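Local coordinates for protein FAD-binding oxidoreductase (Gulosibacter chungangensis, PDB 7PBG) that oxidises 4-ethylphenol as a flavoprotein oxidase, using a covalently bound FAD to dehydrogenate 4-alkylphenols, with 4-vinylphenol as the expected product, at residues A16-I19 and S20-E24; P46-D49 and G50-K54; G62-E65 and D66-I70; V71-A74 and N75-I79. One frame throughout, in Å; residues are numbered along the deposited sequence.

Contact 1: residues A16-I19 and S20-E24; sequences ANAI and SEFSE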
loop_
_atom_site.group_PDB
_atom_site.type_symbol
_atom_site.label_atom_id
_atom_site.label_comp_id
_atom_site.label_asym_id
_atom_site.label_seq_id
_atom_site.Cartn_x
_atom_site.Cartn_y
_atom_site.Cartn_z
ATOM N N ALA A 16 17.176 -31.438 22.241
ATOM C CA ALA A 16 16.333 -32.073 23.281
ATOM C C ALA A 16 16.089 -31.058 24.414
ATOM O O ALA A 16 15.003 -31.099 25.042
ATOM C CB ALA A 16 16.979 -33.337 23.819
ATOM N N ASN A 17 17.069 -30.217 24.716
ATOM C CA ASN A 17 16.960 -29.263 25.852
ATOM C C ASN A 17 15.936 -28.189 25.470
ATOM O O ASN A 17 15.084 -27.905 26.312
ATOM C CB ASN A 17 18.283 -28.636 26.273
ATOM C CG ASN A 17 19.142 -29.568 27.099
ATOM O OD1 ASN A 17 18.643 -30.465 27.764
ATOM N ND2 ASN A 17 20.436 -29.347 27.050
ATOM N N ALA A 18 15.986 -27.705 24.228
ATOM C CA ALA A 18 15.015 -26.725 23.679
ATOM C C ALA A 18 13.613 -27.332 23.652
ATOM O O ALA A 18 12.639 -26.664 24.088
ATOM C CB ALA A 18 15.450 -26.285 22.311
ATOM N N ILE A 19 13.482 -28.572 23.177
ATOM C CA ILE A 19 12.181 -29.306 23.127
ATOM C C ILE A 19 11.609 -29.425 24.546
ATOM O O ILE A 19 10.386 -29.195 24.735
ATOM C CB ILE A 19 12.316 -30.688 22.438
ATOM C CG1 ILE A 19 12.651 -30.565 20.950
ATOM C CG2 ILE A 19 11.074 -31.546 22.658
ATOM C CD1 ILE A 19 11.531 -29.979 20.069
ATOM N N SER A 20 12.439 -29.747 25.532
ATOM C CA SER A 20 12.006 -29.832 26.946
ATOM C C SER A 20 11.489 -28.454 27.431
ATOM O O SER A 20 10.430 -28.423 28.127
ATOM C CB SER A 20 13.129 -30.386 27.793
ATOM O OG SER A 20 12.822 -30.199 29.152
ATOM N N GLU A 21 12.109 -27.341 27.018
ATOM C CA GLU A 21 11.671 -25.966 27.406
ATOM C C GLU A 21 10.358 -25.609 26.678
ATOM O O GLU A 21 9.431 -25.113 27.337
ATOM C CB GLU A 21 12.770 -24.944 27.119
ATOM C CG GLU A 21 13.976 -25.086 28.054
ATOM C CD GLU A 21 14.818 -23.830 28.214
ATOM O OE1 GLU A 21 14.235 -22.719 28.300
ATOM O OE2 GLU A 21 16.048 -23.973 28.321
ATOM N N PHE A 22 10.247 -25.874 25.372
ATOM C CA PHE A 22 8.970 -25.685 24.628
ATOM C C PHE A 22 7.869 -26.486 25.322
ATOM O O PHE A 22 6.773 -25.947 25.608
ATOM C CB PHE A 22 9.117 -26.154 23.187
ATOM C CG PHE A 22 10.089 -25.385 22.335
ATOM C CD1 PHE A 22 10.165 -24.014 22.380
ATOM C CD2 PHE A 22 10.866 -26.042 21.399
ATOM C CE1 PHE A 22 11.024 -23.325 21.530
ATOM C CE2 PHE A 22 11.718 -25.358 20.558
ATOM C CZ PHE A 22 11.796 -23.997 20.637
ATOM N N SER A 23 8.122 -27.765 25.608
ATOM C CA SER A 23 7.112 -28.645 26.270
ATOM C C SER A 23 6.696 -28.042 27.619
ATOM O O SER A 23 5.475 -27.977 27.889
ATOM C CB SER A 23 7.634 -30.052 26.433
ATOM O OG SER A 23 8.036 -30.558 25.176
ATOM N N GLU A 24 7.660 -27.656 28.467
ATOM C CA GLU A 24 7.379 -27.163 29.840
ATOM C C GLU A 24 6.504 -25.905 29.741
ATOM O O GLU A 24 5.540 -25.809 30.529
ATOM C CB GLU A 24 8.652 -26.903 30.657
#
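Phe-22 N bonds to Ala-18 O at 2.8 Å, nearly straight at 173°, as one of four successive i to i+4 backbone bonds joining 16-19 to 20-24 within helix 12-26. The Phe-22 ring folds back over the preceding turn. Its CG lies anti to its own carbonyl carbon (chi1 -65°), and this brings one ring face over Ala-18 O, with CD2 3.3 Å from that oxygen. The methyl of Ala-18 and CD1 of Ile-19 each come within van der Waals range of the ring; Ile-19 CD1 is 4.2 Å from Phe-22 CD2. Loss of the ring, as with an alanine here, is likely to open a gap beside Ala-18 and Ile-19 and leave Ile-70 and Ile-73 of helix 64-77 without the group they pack on. At the next residue, Ile-19 O accepts twice. Ser-23 N and Ser-23 OG, the latter at 2.8 Å from Ile-19 O, reach it from opposite faces of the carbonyl plane. The serine hydroxyl is thus turned back onto its own helix. Glu-21 OE2 reaches across to helix 64-77, with a salt bridge to Lys-76 NZ and a hydrogen bond to Tyr-77 OH. Ile-19 and Phe-22 also meet strands 31-32 and 57-59.

Contact 2: residues P46-D49 and G50-K54; sequences PVTD and GDEFK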
loop_
_atom_site.group_PDB
_atom_site.type_symbol
_atom_site.label_atom_id
_atom_site.label_comp_id
_atom_site.label_asym_id
_atom_site.label_seq_id
_atom_site.Cartn_x
_atom_site.Cartn_y
_atom_site.Cartn_z
ATOM N N PRO A 46 6.830 -31.434 -3.386
ATOM C CA PRO A 46 8.278 -31.288 -3.460
ATOM C C PRO A 46 8.799 -31.365 -4.892
ATOM O O PRO A 46 8.199 -31.940 -5.766
ATOM C CB PRO A 46 8.755 -32.475 -2.627
ATOM C CG PRO A 46 7.731 -33.530 -2.915
ATOM C CD PRO A 46 6.425 -32.753 -2.874
ATOM N N VAL A 47 9.982 -30.801 -5.102
ATOM C CA VAL A 47 10.748 -31.053 -6.344
ATOM C C VAL A 47 12.142 -31.580 -5.938
ATOM O O VAL A 47 13.050 -31.604 -6.798
ATOM C CB VAL A 47 10.799 -29.834 -7.271
ATOM C CG1 VAL A 47 9.422 -29.512 -7.855
ATOM C CG2 VAL A 47 11.387 -28.609 -6.580
ATOM N N THR A 48 12.311 -31.928 -4.665
ATOM C CA THR A 48 13.579 -32.503 -4.135
ATOM C C THR A 48 13.261 -33.853 -3.513
ATOM O O THR A 48 12.089 -34.085 -3.151
ATOM C CB THR A 48 14.260 -31.532 -3.154
ATOM O OG1 THR A 48 13.334 -31.182 -2.132
ATOM C CG2 THR A 48 14.771 -30.268 -3.805
ATOM N N ASP A 49 14.290 -34.682 -3.296
ATOM C CA ASP A 49 14.087 -36.127 -2.978
ATOM C C ASP A 49 14.539 -36.491 -1.560
ATOM O O ASP A 49 14.142 -37.603 -1.105
ATOM C CB ASP A 49 14.818 -37.016 -3.984
ATOM C CG ASP A 49 14.429 -36.747 -5.421
ATOM O OD1 ASP A 49 13.244 -36.461 -5.674
ATOM O OD2 ASP A 49 15.317 -36.778 -6.275
ATOM N N GLY A 50 15.308 -35.615 -0.895
ATOM C CA GLY A 50 16.048 -35.935 0.343
ATOM C C GLY A 50 15.474 -35.222 1.561
ATOM O O GLY A 50 14.233 -34.999 1.636
ATOM N N ASP A 51 16.355 -34.819 2.477
ATOM C CA ASP A 51 15.958 -34.132 3.729
ATOM C C ASP A 51 15.940 -32.603 3.529
ATOM O O ASP A 51 15.722 -31.915 4.539
ATOM C CB ASP A 51 16.833 -34.615 4.881
ATOM C CG ASP A 51 16.276 -35.892 5.489
ATOM O OD1 ASP A 51 15.180 -36.331 5.054
ATOM O OD2 ASP A 51 16.925 -36.426 6.395
ATOM N N GLU A 52 16.062 -32.109 2.287
ATOM C CA GLU A 52 15.864 -30.666 1.975
ATOM C C GLU A 52 14.476 -30.222 2.442
ATOM O O GLU A 52 13.488 -30.984 2.178
ATOM C CB GLU A 52 16.013 -30.371 0.483
ATOM C CG GLU A 52 17.312 -30.886 -0.088
ATOM C CD GLU A 52 17.225 -32.231 -0.803
ATOM O OE1 GLU A 52 16.404 -33.108 -0.417
ATOM O OE2 GLU A 52 17.963 -32.391 -1.769
ATOM N N PHE A 53 14.407 -29.103 3.172
ATOM C CA PHE A 53 13.137 -28.422 3.510
ATOM C C PHE A 53 12.330 -29.327 4.455
ATOM O O PHE A 53 11.118 -29.178 4.515
ATOM C CB PHE A 53 12.330 -28.099 2.247
ATOM C CG PHE A 53 13.154 -27.432 1.160
ATOM C CD1 PHE A 53 13.795 -26.235 1.414
ATOM C CD2 PHE A 53 13.330 -28.020 -0.079
ATOM C CE1 PHE A 53 14.579 -25.625 0.444
ATOM C CE2 PHE A 53 14.131 -27.423 -1.046
ATOM C CZ PHE A 53 14.780 -26.240 -0.777
ATOM N N LYS A 54 12.976 -30.212 5.203
ATOM C CA LYS A 54 12.237 -31.083 6.166
ATOM C C LYS A 54 12.405 -30.524 7.577
ATOM O O LYS A 54 13.546 -30.571 8.128
ATOM C CB LYS A 54 12.653 -32.556 6.055
ATOM C CG LYS A 54 12.469 -33.163 4.669
ATOM C CD LYS A 54 11.174 -33.784 4.416
ATOM C CE LYS A 54 11.068 -34.376 3.022
ATOM N NZ LYS A 54 11.685 -35.723 2.950
HETATM O O HOH W 1 12.846 -32.589 0.230
#
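Thr-48 meets Glu-52 and Phe-53 across a loop that has neither helix nor strand. The direct contacts of Thr-48 with these two side chains are van der Waals ones. Thr-48 CB lies 3.8 Å from Glu-52 OE1, and the carboxylate carbon is equally near. Thr-48 OG1 sits at the edge of the Phe-53 ring, near its plane, 3.8 Å from Phe-53 CD2. The two side chains cross at about a right angle, and Thr-48 CG2 touches CE2 of the same ring.

The turn behind this is a type II beta turn from Asp-51 to Lys-54, with Phe-53 at positive phi (67°). It lies in the connection between helix 35-39 and strand 57-59.

Polar links are both direct and through water. Glu-52 bends at chi2 (98°), which returns OE1 to Gly-50 N for a weak bond of 2.8 Å. Lys-54 NZ donates to Gly-50 O at 3.0 Å. A water accepts from Thr-48 OG1 at 2.8 Å and donates to the carbonyls of Gly-50 and Glu-52. It therefore ties the threonine to the turn.

Charge pairing reaches beyond the loop: Asp-49 OD1 forms a salt bridge with Arg-454 of helix 451-470.

Contact 3: residues G62-E65 and D66-I70; sequences GSTE and DVQVI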
loop_
_atom_site.group_PDB
_atom_site.type_symbol
_atom_site.label_atom_id
_atom_site.label_comp_id
_atom_site.label_asym_id
_atom_site.label_seq_id
_atom_site.Cartn_x
_atom_site.Cartn_y
_atom_site.Cartn_z
ATOM N N GLY A 62 -0.852 -21.589 21.328
ATOM C CA GLY A 62 -2.247 -21.354 21.732
ATOM C C GLY A 62 -2.598 -19.883 21.807
ATOM O O GLY A 62 -3.799 -19.592 21.985
ATOM N N SER A 63 -1.616 -18.983 21.665
ATOM C CA SER A 63 -1.748 -17.542 22.004
ATOM C C SER A 63 -0.507 -16.782 21.549
ATOM O O SER A 63 0.556 -17.399 21.380
ATOM C CB SER A 63 -1.958 -17.318 23.454
ATOM O OG SER A 63 -0.757 -17.596 24.152
ATOM N N THR A 64 -0.621 -15.473 21.423
ATOM C CA THR A 64 0.535 -14.579 21.189
ATOM C C THR A 64 1.608 -14.864 22.275
ATOM O O THR A 64 2.812 -14.944 21.934
ATOM C CB THR A 64 0.089 -13.122 21.227
ATOM O OG1 THR A 64 -0.932 -12.987 20.223
ATOM C CG2 THR A 64 1.255 -12.185 20.935
ATOM N N GLU A 65 1.198 -15.014 23.540
ATOM C CA GLU A 65 2.195 -15.239 24.620
ATOM C C GLU A 65 2.999 -16.513 24.323
ATOM O O GLU A 65 4.236 -16.531 24.566
ATOM C CB GLU A 65 1.507 -15.323 25.981
ATOM C CG GLU A 65 2.504 -15.408 27.122
ATOM C CD GLU A 65 1.887 -15.280 28.510
ATOM O OE1 GLU A 65 0.655 -15.085 28.603
ATOM O OE2 GLU A 65 2.645 -15.356 29.493
ATOM N N ASP A 66 2.326 -17.580 23.910
ATOM C CA ASP A 66 3.007 -18.863 23.568
ATOM C C ASP A 66 4.038 -18.554 22.473
ATOM O O ASP A 66 5.182 -18.973 22.564
ATOM C CB ASP A 66 2.059 -19.941 23.072
ATOM C CG ASP A 66 1.268 -20.642 24.167
ATOM O OD1 ASP A 66 1.430 -20.287 25.354
ATOM O OD2 ASP A 66 0.516 -21.560 23.818
ATOM N N VAL A 67 3.621 -17.886 21.414
ATOM C CA VAL A 67 4.582 -17.486 20.335
ATOM C C VAL A 67 5.781 -16.742 20.938
ATOM O O VAL A 67 6.957 -17.052 20.576
ATOM C CB VAL A 67 3.887 -16.691 19.213
ATOM C CG1 VAL A 67 4.905 -16.254 18.172
ATOM C CG2 VAL A 67 2.827 -17.519 18.558
ATOM N N GLN A 68 5.559 -15.772 21.825
ATOM C CA GLN A 68 6.686 -15.002 22.417
ATOM C C GLN A 68 7.660 -15.948 23.132
ATOM O O GLN A 68 8.865 -15.772 22.992
ATOM C CB GLN A 68 6.211 -13.957 23.413
ATOM C CG GLN A 68 5.246 -12.966 22.798
ATOM C CD GLN A 68 4.792 -11.993 23.852
ATOM O OE1 GLN A 68 3.717 -12.173 24.431
ATOM N NE2 GLN A 68 5.651 -11.024 24.168
ATOM N N VAL A 69 7.144 -16.844 23.959
ATOM C CA VAL A 69 8.012 -17.720 24.789
ATOM C C VAL A 69 8.743 -18.674 23.864
ATOM O O VAL A 69 9.938 -18.923 24.117
ATOM C CB VAL A 69 7.277 -18.455 25.931
ATOM C CG1 VAL A 69 6.179 -19.351 25.468
ATOM C CG2 VAL A 69 8.248 -19.254 26.807
ATOM N N ILE A 70 8.096 -19.193 22.818
ATOM C CA ILE A 70 8.791 -20.079 21.822
ATOM C C ILE A 70 9.947 -19.316 21.154
ATOM O O ILE A 70 11.069 -19.867 20.982
ATOM C CB ILE A 70 7.803 -20.624 20.776
ATOM C CG1 ILE A 70 6.817 -21.615 21.411
ATOM C CG2 ILE A 70 8.511 -21.232 19.570
ATOM C CD1 ILE A 70 5.505 -21.724 20.649
HETATM O O HOH W 2 -2.104 -20.595 25.052
#
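Ser-63 and Asp-66 meet at the start of helix 64-77, where Ser-63 is the N-cap. Ser-63 OG accepts from Asp-66 N at 3.1 Å, with an N-H...O angle of 165°. The hydroxyl stands between the backbone N and carbonyl carbon of its own residue (chi1 71°), a position from which it can face the first turn.

The carboxylate of Asp-66 reaches back past the cap. Its OD2 accepts from Gly-62 N at 2.8 Å, on the anti side and 26° out of the carboxylate plane. A water also donates to OD2, so this oxygen is gripped by two donors. Replacing Asp-66 by a leucine is likely to leave Gly-62 N without this acceptor and let the chain before the cap move more freely. The positive end of the helix dipole may also favour the negative charge of this aspartate.

Regular backbone bonds follow: Val-67 N to Ser-63 O, Gln-68 N to Thr-64 O and Val-69 N to Glu-65 O.

Farther out, strand 179-186 and the turn after it bind the polar ends. Thr-64 OG1 bonds to Glu-183 of the strand, and Gln-68 NE2 bonds to the carbonyl of Gly-189 in the turn. Val-67 packs on Val-185 and Pro-61, while Val-69 faces helix 12-26 through Thr-25 and Ile-26. This first part of the helix is thus packed between helix 12-26 and strands 179-186 and 191-193. Along the turn itself, the extended Gln-68 chain lays its CG 3.3 Å from Thr-64 O and its OE1 3.4 Å from Glu-65 CA.

Contact 4: residues V71-A74 and N75-I79; sequences VRIA and NKYGI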
loop_
_atom_site.group_PDB
_atom_site.type_symbol
_atom_site.label_atom_id
_atom_site.label_comp_id
_atom_site.label_asym_id
_atom_site.label_seq_id
_atom_site.Cartn_x
_atom_site.Cartn_y
_atom_site.Cartn_z
ATOM N N VAL A 71 9.706 -18.074 20.769
ATOM C CA VAL A 71 10.752 -17.267 20.080
ATOM C C VAL A 71 11.940 -17.032 21.033
ATOM O O VAL A 71 13.103 -17.071 20.569
ATOM C CB VAL A 71 10.134 -15.956 19.585
ATOM C CG1 VAL A 71 11.237 -14.998 19.151
ATOM C CG2 VAL A 71 9.184 -16.223 18.428
ATOM N N ARG A 72 11.660 -16.748 22.302
ATOM C CA ARG A 72 12.724 -16.477 23.301
ATOM C C ARG A 72 13.578 -17.730 23.437
ATOM O O ARG A 72 14.817 -17.607 23.414
ATOM C CB ARG A 72 12.136 -16.046 24.635
ATOM C CG ARG A 72 11.536 -14.652 24.579
ATOM C CD ARG A 72 10.738 -14.372 25.831
ATOM N NE ARG A 72 10.010 -13.123 25.686
ATOM C CZ ARG A 72 8.789 -12.893 26.150
ATOM N NH1 ARG A 72 8.095 -13.842 26.752
ATOM N NH2 ARG A 72 8.245 -11.711 25.952
ATOM N N ILE A 73 12.928 -18.877 23.614
ATOM C CA ILE A 73 13.639 -20.181 23.725
ATOM C C ILE A 73 14.458 -20.388 22.452
ATOM O O ILE A 73 15.609 -20.854 22.539
ATOM C CB ILE A 73 12.672 -21.342 24.016
ATOM C CG1 ILE A 73 12.049 -21.192 25.400
ATOM C CG2 ILE A 73 13.371 -22.686 23.855
ATOM C CD1 ILE A 73 10.780 -21.985 25.591
ATOM N N ALA A 74 13.884 -20.159 21.277
ATOM C CA ALA A 74 14.604 -20.361 19.996
ATOM C C ALA A 74 15.880 -19.523 19.954
ATOM O O ALA A 74 16.923 -20.017 19.507
ATOM C CB ALA A 74 13.697 -20.052 18.820
ATOM N N ASN A 75 15.811 -18.284 20.433
ATOM C CA ASN A 75 16.992 -17.385 20.485
ATOM C C ASN A 75 18.047 -17.982 21.433
ATOM O O ASN A 75 19.205 -17.973 21.074
ATOM C CB ASN A 75 16.598 -15.977 20.953
ATOM C CG ASN A 75 16.134 -15.098 19.807
ATOM O OD1 ASN A 75 16.949 -14.508 19.078
ATOM N ND2 ASN A 75 14.826 -15.003 19.641
ATOM N N LYS A 76 17.630 -18.494 22.583
ATOM C CA LYS A 76 18.599 -18.995 23.599
ATOM C C LYS A 76 19.373 -20.167 22.969
ATOM O O LYS A 76 20.597 -20.230 23.128
ATOM C CB LYS A 76 17.874 -19.393 24.883
ATOM C CG LYS A 76 18.752 -20.020 25.959
ATOM C CD LYS A 76 17.965 -20.379 27.194
ATOM C CE LYS A 76 18.600 -21.498 27.993
ATOM N NZ LYS A 76 17.652 -22.014 29.006
ATOM N N TYR A 77 18.706 -21.022 22.194
ATOM C CA TYR A 77 19.351 -22.255 21.653
ATOM C C TYR A 77 19.871 -22.064 20.234
ATOM O O TYR A 77 20.471 -23.002 19.755
ATOM C CB TYR A 77 18.371 -23.422 21.699
ATOM C CG TYR A 77 18.169 -23.912 23.098
ATOM C CD1 TYR A 77 19.102 -24.756 23.679
ATOM C CD2 TYR A 77 17.094 -23.516 23.862
ATOM C CE1 TYR A 77 18.982 -25.170 24.995
ATOM C CE2 TYR A 77 16.959 -23.913 25.183
ATOM C CZ TYR A 77 17.893 -24.769 25.745
ATOM O OH TYR A 77 17.733 -25.185 27.043
ATOM N N GLY A 78 19.542 -20.967 19.549
ATOM C CA GLY A 78 19.960 -20.769 18.142
ATOM C C GLY A 78 19.248 -21.720 17.190
ATOM O O GLY A 78 19.856 -22.160 16.218
ATOM N N ILE A 79 17.982 -22.021 17.472
ATOM C CA ILE A 79 17.152 -22.946 16.667
ATOM C C ILE A 79 16.281 -22.139 15.722
ATOM O O ILE A 79 15.530 -21.293 16.203
ATOM C CB ILE A 79 16.354 -23.879 17.589
ATOM C CG1 ILE A 79 17.309 -24.867 18.286
ATOM C CG2 ILE A 79 15.255 -24.554 16.793
ATOM C CD1 ILE A 79 16.638 -25.718 19.325
#
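A Schellman motif ends helix 64-77, and Ala-74 and Ile-79 meet in it. Ile-79 N donates to Ala-74 O at 3.0 Å. Gly-78 is the C-prime residue. Its positive phi (69°) turns the chain out of the helix, and its N makes the weak inner bond to Asn-75 O. The same N also bonds weakly to Ala-74 O.

One turn earlier, Val-71 O takes two bonds from a single residue. Asn-75 N approaches from one face of the carbonyl plane and Asn-75 ND2 from the other, the latter 2.8 Å from Val-71 O. ND2 stands well above that plane, 48° out of it. Asn-75 CG lies beside its own backbone N (chi1 -86°), and this folds the amide back along the helix, side by side with Val-71. Val-71 CG1 touches ND2 at 3.6 Å. The amide has further partners: ND2 also donates to Ala-187 O, and OD1 accepts from Asn-511. Both ends of the amide are thus engaged, which should fix its rotation.

Ile-73 and Tyr-77 point the same way, toward helix 12-26. The Tyr-77 hydroxyl and Lys-76 NZ both go to Glu-21 on that helix. On another side of the helix, Val-71 and Ala-74 pack on Leu-81 of strand 81-84, the strand that follows.

The Tyr-77 ring brings its edge to Ile-73 O, with CD2 3.3 Å from that oxygen, and Ile-73 CG2 lies 3.8 Å from the same CD2.

In the fold
Contacts 3 and 4 are the two ends of helix 64-77, with centres 13 Å apart. Contact 1 lies on helix 12-26 and packs against both. Its centre is 14 Å from that of contact 3 and 11 Å from that of contact 4. Phe-22 CE1 comes 3.5 Å from Ile-70 O and 3.4 Å from Ile-73 CG2. Glu-21 OE2 pairs with Lys-76 NZ at 2.6 Å. Contact 2 touches none of the others; its nearest atoms are about 11 Å from contact 4. Helix 64-77 lies between helix 12-26 and the cofactor, and the side chain of Val-67 is about 8 Å from FAD. The side chain of Phe-53 in contact 2 is about 11 Å from FAD.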